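Local coordinates for encapsidation protein (Bacillus phage phi29, PDB 5HD9) that powers, as the ATPase of the phage packaging motor, the loading of viral DNA, probably by coupling ATP hydrolysis to DNA translocation into the capsid, at residues A[8-13]-A[147-152]; A[51-56]-A[94-99]; A[107-112]-A[140-145]. All blocks are in the same frame, centred on the assembly; numbering follows the deposited sequence.

Interaction 1 of 3, residues A[8-13]-A[147-152]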
# COMPACT_ATOMS: atom_id res chain seq x y z
N LYS A 8 -2.19 -7.33 -13.62
CA LYS A 8 -0.88 -7.45 -14.26
C LYS A 8 0.23 -7.06 -13.30
O LYS A 8 1.25 -7.75 -13.22
CB LYS A 8 -0.80 -6.59 -15.53
CG LYS A 8 0.52 -6.79 -16.28
CD LYS A 8 0.39 -6.49 -17.76
CE LYS A 8 1.75 -6.23 -18.40
NZ LYS A 8 1.62 -5.61 -19.75
N MSE A 9 0.04 -5.97 -12.57
CA MSE A 9 1.01 -5.53 -11.57
C MSE A 9 1.27 -6.63 -10.54
O MSE A 9 2.42 -6.93 -10.22
CB MSE A 9 0.52 -4.25 -10.87
CG MSE A 9 1.49 -3.69 -9.84
SE MSE A 9 1.18 -4.36 -8.02
CE MSE A 9 -0.55 -3.53 -7.68
N LEU A 10 0.20 -7.22 -10.03
CA LEU A 10 0.30 -8.26 -9.01
C LEU A 10 0.95 -9.53 -9.54
O LEU A 10 1.61 -10.25 -8.80
CB LEU A 10 -1.09 -8.58 -8.45
CG LEU A 10 -1.74 -7.49 -7.60
CD1 LEU A 10 -3.23 -7.73 -7.47
CD2 LEU A 10 -1.09 -7.44 -6.23
N SER A 11 0.75 -9.81 -10.83
CA SER A 11 1.26 -11.03 -11.44
C SER A 11 2.79 -11.08 -11.43
O SER A 11 3.38 -12.15 -11.48
CB SER A 11 0.74 -11.18 -12.87
OG SER A 11 1.32 -10.21 -13.73
N TYR A 12 3.43 -9.91 -11.38
CA TYR A 12 4.89 -9.84 -11.32
C TYR A 12 5.41 -10.46 -10.03
O TYR A 12 6.56 -10.90 -9.96
CB TYR A 12 5.37 -8.39 -11.43
CG TYR A 12 5.42 -7.87 -12.85
CD1 TYR A 12 6.56 -8.06 -13.63
CD2 TYR A 12 4.35 -7.19 -13.40
CE1 TYR A 12 6.62 -7.59 -14.92
CE2 TYR A 12 4.40 -6.71 -14.70
CZ TYR A 12 5.54 -6.92 -15.45
OH TYR A 12 5.60 -6.45 -16.74
N ASP A 13 4.57 -10.47 -9.00
CA ASP A 13 4.89 -11.15 -7.75
C ASP A 13 6.13 -10.55 -7.08
O ASP A 13 6.92 -11.28 -6.47
CB ASP A 13 5.09 -12.64 -8.02
CG ASP A 13 4.54 -13.52 -6.91
OD1 ASP A 13 4.51 -13.07 -5.75
OD2 ASP A 13 4.14 -14.67 -7.21
N ARG A 147 4.60 -14.88 -1.78
CA ARG A 147 3.25 -14.34 -1.83
C ARG A 147 3.01 -13.26 -0.78
O ARG A 147 1.96 -13.22 -0.14
CB ARG A 147 2.22 -15.46 -1.67
CG ARG A 147 2.26 -16.47 -2.80
CD ARG A 147 1.43 -17.70 -2.49
NE ARG A 147 1.50 -18.69 -3.56
CZ ARG A 147 0.96 -19.90 -3.50
NH1 ARG A 147 0.31 -20.29 -2.41
NH2 ARG A 147 1.08 -20.73 -4.53
N VAL A 148 4.01 -12.40 -0.60
CA VAL A 148 3.83 -11.18 0.18
C VAL A 148 4.22 -10.01 -0.71
O VAL A 148 5.02 -10.17 -1.63
CB VAL A 148 4.68 -11.16 1.47
CG1 VAL A 148 4.32 -12.34 2.36
CG2 VAL A 148 6.17 -11.17 1.15
N ARG A 149 3.65 -8.84 -0.46
CA ARG A 149 4.00 -7.68 -1.25
C ARG A 149 3.66 -6.38 -0.55
O ARG A 149 2.65 -6.27 0.14
CB ARG A 149 3.30 -7.74 -2.61
CG ARG A 149 1.81 -7.44 -2.56
CD ARG A 149 1.07 -8.18 -3.66
NE ARG A 149 0.81 -9.57 -3.29
CZ ARG A 149 1.19 -10.64 -3.98
NH1 ARG A 149 1.87 -10.53 -5.13
NH2 ARG A 149 0.89 -11.85 -3.52
N CYS A 150 4.55 -5.41 -0.73
CA CYS A 150 4.31 -4.05 -0.31
C CYS A 150 4.02 -3.25 -1.56
O CYS A 150 4.76 -3.33 -2.54
CB CYS A 150 5.52 -3.48 0.44
SG CYS A 150 5.31 -1.78 0.99
N ILE A 151 2.91 -2.51 -1.54
CA ILE A 151 2.50 -1.71 -2.69
C ILE A 151 2.39 -0.25 -2.28
O ILE A 151 1.57 0.12 -1.44
CB ILE A 151 1.17 -2.21 -3.27
CG1 ILE A 151 1.29 -3.68 -3.69
CG2 ILE A 151 0.76 -1.37 -4.48
CD1 ILE A 151 0.01 -4.45 -3.60
N CYS A 152 3.25 0.58 -2.88
CA CYS A 152 3.28 2.00 -2.58
C CYS A 152 2.60 2.78 -3.70
O CYS A 152 2.89 2.57 -4.87
CB CYS A 152 4.73 2.47 -2.40
SG CYS A 152 5.63 1.53 -1.14
O HOH W 1 5.97 -15.12 -4.20
O HOH W 2 1.36 -13.93 -5.21
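M9 and L10 on the short helix 7-11 rest on R149 and I151 of strand 149-153, an apolar helix-on-sheet contact with a watery, charged fringe at D13. The tightest approach joins L10 CD2 to R149 CD at 3.4 Å, the two side chains crossing at about a right angle. L10 CD2 also reaches I151 CD1 at 4.1 Å, while the selenomethionine M9 lays its terminal CE against I151 CG2. R149 leaves the strand with CG wedged between its backbone N and carbonyl carbon (chi1 73°), and the chain bends at chi3, which turns the guanidinium toward L10 O and D13. There D13, whose positive phi takes the chain out of helical geometry, offers OD1 to R149 NH1 in a long salt bridge of 3.7 Å. Water 2 lies in the guanidinium plane, accepts from R149 NH2 at 2.7 Å and bonds only weakly to D13 OD1. Y34 and M31 of helix 26-42 touch the same strand side chains. Methylene and methyl packing therefore gives this contact its close fit, whereas the charge pairing, stretched and partly relayed by solvent, is likely to contribute modestly.

Interaction 2 of 3, residues A[51-56]-A[94-99]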
# COMPACT_ATOMS: atom_id res chain seq x y z
N ARG A 51 2.46 8.05 6.06
CA ARG A 51 3.70 8.56 6.64
C ARG A 51 3.48 9.18 8.02
O ARG A 51 4.17 8.84 8.98
CB ARG A 51 4.34 9.60 5.71
CG ARG A 51 5.59 10.25 6.27
CD ARG A 51 6.31 11.06 5.21
NE ARG A 51 6.90 10.19 4.20
CZ ARG A 51 6.36 9.91 3.02
NH1 ARG A 51 5.20 10.44 2.65
NH2 ARG A 51 6.99 9.09 2.19
N TYR A 52 2.51 10.08 8.10
CA TYR A 52 2.26 10.83 9.33
C TYR A 52 0.85 10.60 9.87
O TYR A 52 -0.07 10.26 9.13
CB TYR A 52 2.50 12.32 9.09
CG TYR A 52 3.93 12.66 8.76
CD1 TYR A 52 4.97 12.30 9.61
CD2 TYR A 52 4.25 13.35 7.59
CE1 TYR A 52 6.28 12.61 9.31
CE2 TYR A 52 5.56 13.66 7.29
CZ TYR A 52 6.58 13.29 8.15
OH TYR A 52 7.88 13.60 7.85
N LYS A 53 0.70 10.80 11.18
CA LYS A 53 -0.57 10.58 11.87
C LYS A 53 -1.78 11.33 11.31
O LYS A 53 -2.86 10.76 11.22
CB LYS A 53 -0.40 10.94 13.35
CG LYS A 53 0.53 10.00 14.10
CD LYS A 53 0.56 10.32 15.58
CE LYS A 53 0.78 9.07 16.41
NZ LYS A 53 0.91 9.35 17.87
N PRO A 54 -1.61 12.62 10.95
CA PRO A 54 -2.79 13.33 10.44
C PRO A 54 -3.38 12.73 9.17
O PRO A 54 -4.56 12.94 8.88
CB PRO A 54 -2.25 14.74 10.18
CG PRO A 54 -0.79 14.56 10.03
CD PRO A 54 -0.45 13.51 11.02
N GLU A 55 -2.56 11.99 8.43
CA GLU A 55 -3.02 11.34 7.21
C GLU A 55 -4.00 10.21 7.52
O GLU A 55 -4.68 9.70 6.63
CB GLU A 55 -1.83 10.82 6.41
CG GLU A 55 -0.79 11.89 6.12
CD GLU A 55 0.29 11.42 5.17
OE1 GLU A 55 -0.03 11.15 3.99
OE2 GLU A 55 1.45 11.32 5.60
N LEU A 56 -4.06 9.83 8.80
CA LEU A 56 -4.97 8.79 9.26
C LEU A 56 -6.06 9.37 10.18
O LEU A 56 -6.72 8.63 10.90
CB LEU A 56 -4.19 7.70 10.01
CG LEU A 56 -3.30 6.82 9.13
CD1 LEU A 56 -2.28 6.08 9.97
CD2 LEU A 56 -4.14 5.85 8.32
N PRO A 94 0.92 4.71 11.23
CA PRO A 94 1.72 5.86 10.80
C PRO A 94 3.19 5.48 10.83
O PRO A 94 3.69 5.09 11.89
CB PRO A 94 1.40 6.94 11.84
CG PRO A 94 0.36 6.33 12.78
CD PRO A 94 0.49 4.86 12.64
N LEU A 95 3.88 5.57 9.70
CA LEU A 95 5.27 5.15 9.62
C LEU A 95 6.14 5.92 10.61
O LEU A 95 7.16 5.42 11.07
CB LEU A 95 5.80 5.33 8.19
CG LEU A 95 7.16 4.71 7.86
CD1 LEU A 95 7.21 3.22 8.19
CD2 LEU A 95 7.48 4.93 6.39
N SER A 96 5.72 7.14 10.94
CA SER A 96 6.46 7.98 11.88
C SER A 96 6.58 7.37 13.27
O SER A 96 7.53 7.66 14.00
CB SER A 96 5.79 9.36 11.98
OG SER A 96 4.45 9.24 12.45
N VAL A 97 5.63 6.52 13.65
CA VAL A 97 5.63 5.90 14.98
C VAL A 97 5.66 4.38 14.92
O VAL A 97 5.14 3.70 15.81
CB VAL A 97 4.38 6.33 15.80
CG1 VAL A 97 4.40 7.84 16.04
CG2 VAL A 97 3.09 5.88 15.10
N TRP A 98 6.29 3.84 13.88
CA TRP A 98 6.36 2.39 13.70
C TRP A 98 7.07 1.71 14.87
O TRP A 98 6.71 0.59 15.25
CB TRP A 98 7.06 2.03 12.38
CG TRP A 98 7.50 0.60 12.32
CD1 TRP A 98 8.77 0.14 12.12
CD2 TRP A 98 6.68 -0.56 12.49
NE1 TRP A 98 8.79 -1.23 12.14
CE2 TRP A 98 7.52 -1.69 12.37
CE3 TRP A 98 5.32 -0.76 12.73
CZ2 TRP A 98 7.04 -2.99 12.48
CZ3 TRP A 98 4.84 -2.05 12.84
CH2 TRP A 98 5.70 -3.15 12.71
N GLN A 99 8.08 2.37 15.43
CA GLN A 99 8.85 1.79 16.53
C GLN A 99 7.94 1.42 17.70
O GLN A 99 8.14 0.39 18.35
CB GLN A 99 9.95 2.76 17.00
CG GLN A 99 9.48 3.95 17.84
CD GLN A 99 8.60 4.91 17.07
OE1 GLN A 99 8.75 5.07 15.86
NE2 GLN A 99 7.69 5.57 17.78
O HOH W 3 3.24 12.09 12.87
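K53 and P94 meet where two chain segments leave neighbouring strands, and the lysine can be followed outward as a worked case. Its CB stands 4.6 Å from P94 CB, too far for close packing. With CG anti to the carbonyl carbon (chi1 -67°), the next atom drops onto the proline, K53 CG lying 3.9 Å from P94 CG and as near to its CB. CD carries the chain past the ring, and a bend at chi3 brings CE to V97 CG1 at 3.8 Å, the two side chains crossing at about a right angle. NZ then continues beyond the valine; the residue as a whole is exposed. From another direction L56 CD1 closes on the same proline, 3.9 Å from P94 CG and also near its ring nitrogen.

The direct polar link is made by the backbone: S96 N donates to R51 O at 3.0 Å, nearly along the C=O axis although the N-H is bent to 140°. S96 CB also touches Y52 CD1 obliquely. Water 3 joins S96 OG, at 3.1 Å, weakly to K53 N. Meanwhile R51 CG covers one face of the Y52 ring, and the arginine's guanidinium reaches away to F117 O and E130.

Strands 45-50 and 87-94 run parallel side by side, and L95 also bonds to R50 through the backbone. The arrangement ties together the segments that leave the C-terminal ends of two adjacent parallel strands in a mixed sheet, consistent with the ASCE fold of P-loop ATPases, whose core strands are parallel.

Interaction 3 of 3, residues A[107-112]-A[140-145]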
# COMPACT_ATOMS: atom_id res chain seq x y z
N PRO A 107 0.05 -11.51 13.14
CA PRO A 107 0.16 -12.95 12.89
C PRO A 107 0.32 -13.39 11.43
O PRO A 107 1.10 -14.30 11.18
CB PRO A 107 -1.16 -13.50 13.45
CG PRO A 107 -1.61 -12.47 14.43
CD PRO A 107 -1.21 -11.17 13.83
N ASN A 108 -0.40 -12.77 10.50
CA ASN A 108 -0.46 -13.30 9.13
C ASN A 108 -0.61 -12.22 8.06
O ASN A 108 -1.48 -12.31 7.20
CB ASN A 108 -1.61 -14.30 9.03
CG ASN A 108 -1.55 -15.14 7.76
OD1 ASN A 108 -0.47 -15.43 7.24
ND2 ASN A 108 -2.72 -15.52 7.26
N VAL A 109 0.25 -11.21 8.11
CA VAL A 109 0.22 -10.13 7.13
C VAL A 109 0.89 -10.59 5.83
O VAL A 109 1.97 -11.17 5.86
CB VAL A 109 0.92 -8.86 7.66
CG1 VAL A 109 0.97 -7.77 6.59
CG2 VAL A 109 0.22 -8.35 8.91
N SER A 110 0.24 -10.33 4.70
CA SER A 110 0.82 -10.65 3.40
C SER A 110 0.79 -9.46 2.44
O SER A 110 1.45 -9.49 1.40
CB SER A 110 0.09 -11.84 2.77
OG SER A 110 -1.15 -11.44 2.20
N THR A 111 0.04 -8.42 2.78
CA THR A 111 0.00 -7.22 1.95
C THR A 111 0.17 -5.95 2.79
O THR A 111 -0.47 -5.79 3.83
CB THR A 111 -1.32 -7.12 1.15
OG1 THR A 111 -1.45 -8.26 0.30
CG2 THR A 111 -1.33 -5.86 0.29
N ILE A 112 1.04 -5.07 2.32
CA ILE A 112 1.19 -3.73 2.88
C ILE A 112 0.88 -2.70 1.80
O ILE A 112 1.44 -2.76 0.70
CB ILE A 112 2.62 -3.47 3.42
CG1 ILE A 112 2.97 -4.48 4.52
CG2 ILE A 112 2.75 -2.04 3.94
CD1 ILE A 112 4.46 -4.54 4.84
N THR A 140 9.53 -7.25 9.68
CA THR A 140 8.86 -7.59 10.93
C THR A 140 7.60 -8.42 10.67
O THR A 140 7.36 -9.41 11.36
CB THR A 140 8.49 -6.32 11.74
OG1 THR A 140 9.69 -5.64 12.13
CG2 THR A 140 7.70 -6.68 12.99
N VAL A 141 6.80 -8.01 9.69
CA VAL A 141 5.48 -8.62 9.49
C VAL A 141 5.44 -9.68 8.39
O VAL A 141 4.55 -10.53 8.39
CB VAL A 141 4.41 -7.55 9.19
CG1 VAL A 141 4.35 -6.53 10.32
CG2 VAL A 141 4.66 -6.86 7.85
N PHE A 142 6.40 -9.64 7.46
CA PHE A 142 6.49 -10.67 6.42
C PHE A 142 7.40 -11.81 6.87
O PHE A 142 8.60 -11.61 7.11
CB PHE A 142 7.00 -10.09 5.10
CG PHE A 142 6.02 -9.18 4.40
CD1 PHE A 142 4.67 -9.20 4.72
CD2 PHE A 142 6.45 -8.31 3.42
CE1 PHE A 142 3.78 -8.37 4.08
CE2 PHE A 142 5.56 -7.48 2.77
CZ PHE A 142 4.22 -7.51 3.10
N ARG A 143 6.83 -13.00 6.96
CA ARG A 143 7.54 -14.18 7.42
C ARG A 143 8.58 -14.64 6.39
O ARG A 143 9.67 -15.07 6.75
CB ARG A 143 6.56 -15.31 7.70
CG ARG A 143 7.16 -16.49 8.43
CD ARG A 143 6.56 -16.64 9.81
NE ARG A 143 6.91 -17.92 10.41
CZ ARG A 143 6.19 -18.53 11.35
NH1 ARG A 143 5.07 -17.98 11.81
NH2 ARG A 143 6.59 -19.70 11.82
N ASN A 144 8.21 -14.55 5.11
CA ASN A 144 9.14 -14.85 4.03
C ASN A 144 8.72 -14.15 2.74
O ASN A 144 7.79 -13.35 2.73
CB ASN A 144 9.26 -16.36 3.82
CG ASN A 144 7.92 -17.03 3.61
OD1 ASN A 144 7.04 -16.50 2.93
ND2 ASN A 144 7.76 -18.21 4.20
N ARG A 145 9.42 -14.46 1.65
CA ARG A 145 9.24 -13.76 0.38
C ARG A 145 8.07 -14.31 -0.44
O ARG A 145 7.67 -13.70 -1.43
CB ARG A 145 10.53 -13.86 -0.45
CG ARG A 145 11.76 -13.29 0.24
CD ARG A 145 13.04 -13.66 -0.50
NE ARG A 145 12.89 -13.59 -1.95
CZ ARG A 145 13.10 -12.50 -2.69
NH1 ARG A 145 13.49 -11.36 -2.13
NH2 ARG A 145 12.93 -12.55 -4.00
O HOH W 4 2.48 -11.45 9.80
O HOH W 5 3.57 -13.06 6.84
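The ring of F142 meets V109 O at its edge, near the ring plane, with CD1 3.5 Å from that oxygen; S110 C, T111 N and I112 CD1 approach it obliquely. S110 C lies 3.6 Å from F142 CE1, bringing the peptide joining S110 to T111 beside the ring. Farther along, I112 CD1 meets F142 CZ at 3.5 Å, and I112 CG1 touches the same ring carbon. The phenyl group therefore extends along the strand backbone from the V109 carbonyl to the I112 side chain. An aromatic C-H beside a carbonyl oxygen is a mildly favourable pairing, probably so here.

Two valines pack beside the ring. V109 CG1, placed anti to the backbone N (chi1 176°), reaches F142 CE1 at 3.8 Å and also touches V141 CG2. V141 CG2, in turn, is 3.8 Å from I112 CD1, so the four side chains form a continuous apolar patch.

No direct hydrogen bond crosses this contact; solvent provides the polar links. Water 4 accepts from V109 N at 2.8 Å and donates to V141 O at 2.7 Å. Water 5 donates to V109 O at 2.7 Å and to V141 O as well, and it accepts from R143 N. V141 O, at the end of the helix, is thus gripped by both waters.

The patch lies within the beta-alpha-beta unit of strand 109-115, helix 130-141 and strand 149-153. L137 and M138 of that helix cover I112, I47 of strand 45-50 meets both valines, and V148, leading into strand 149-153, packs on F142.

Overall arrangement
From the N terminus, helix 7-11 opens the widest loop, which interaction 1 closes when the chain returns as strand 149-153; both other contacts nest within it. Interaction 2 comes first, closing the excursion between strands 45-50 and 87-94. Interaction 3 follows in series, bringing the end of helix 130-141 back to strand 109-115. No loops cross. Interactions 1 and 3 use neighbouring strands of one sheet, 149-153 and 109-115, with I151 N 2.7 Å from I112 O in a probable hydrogen bond. Interactions 2 and 3 touch where W98 packs on T140. Interactions 1 and 2, with centres 23 Å apart, do not touch and lie on opposite sides of the chain's centre, linked through the sheet.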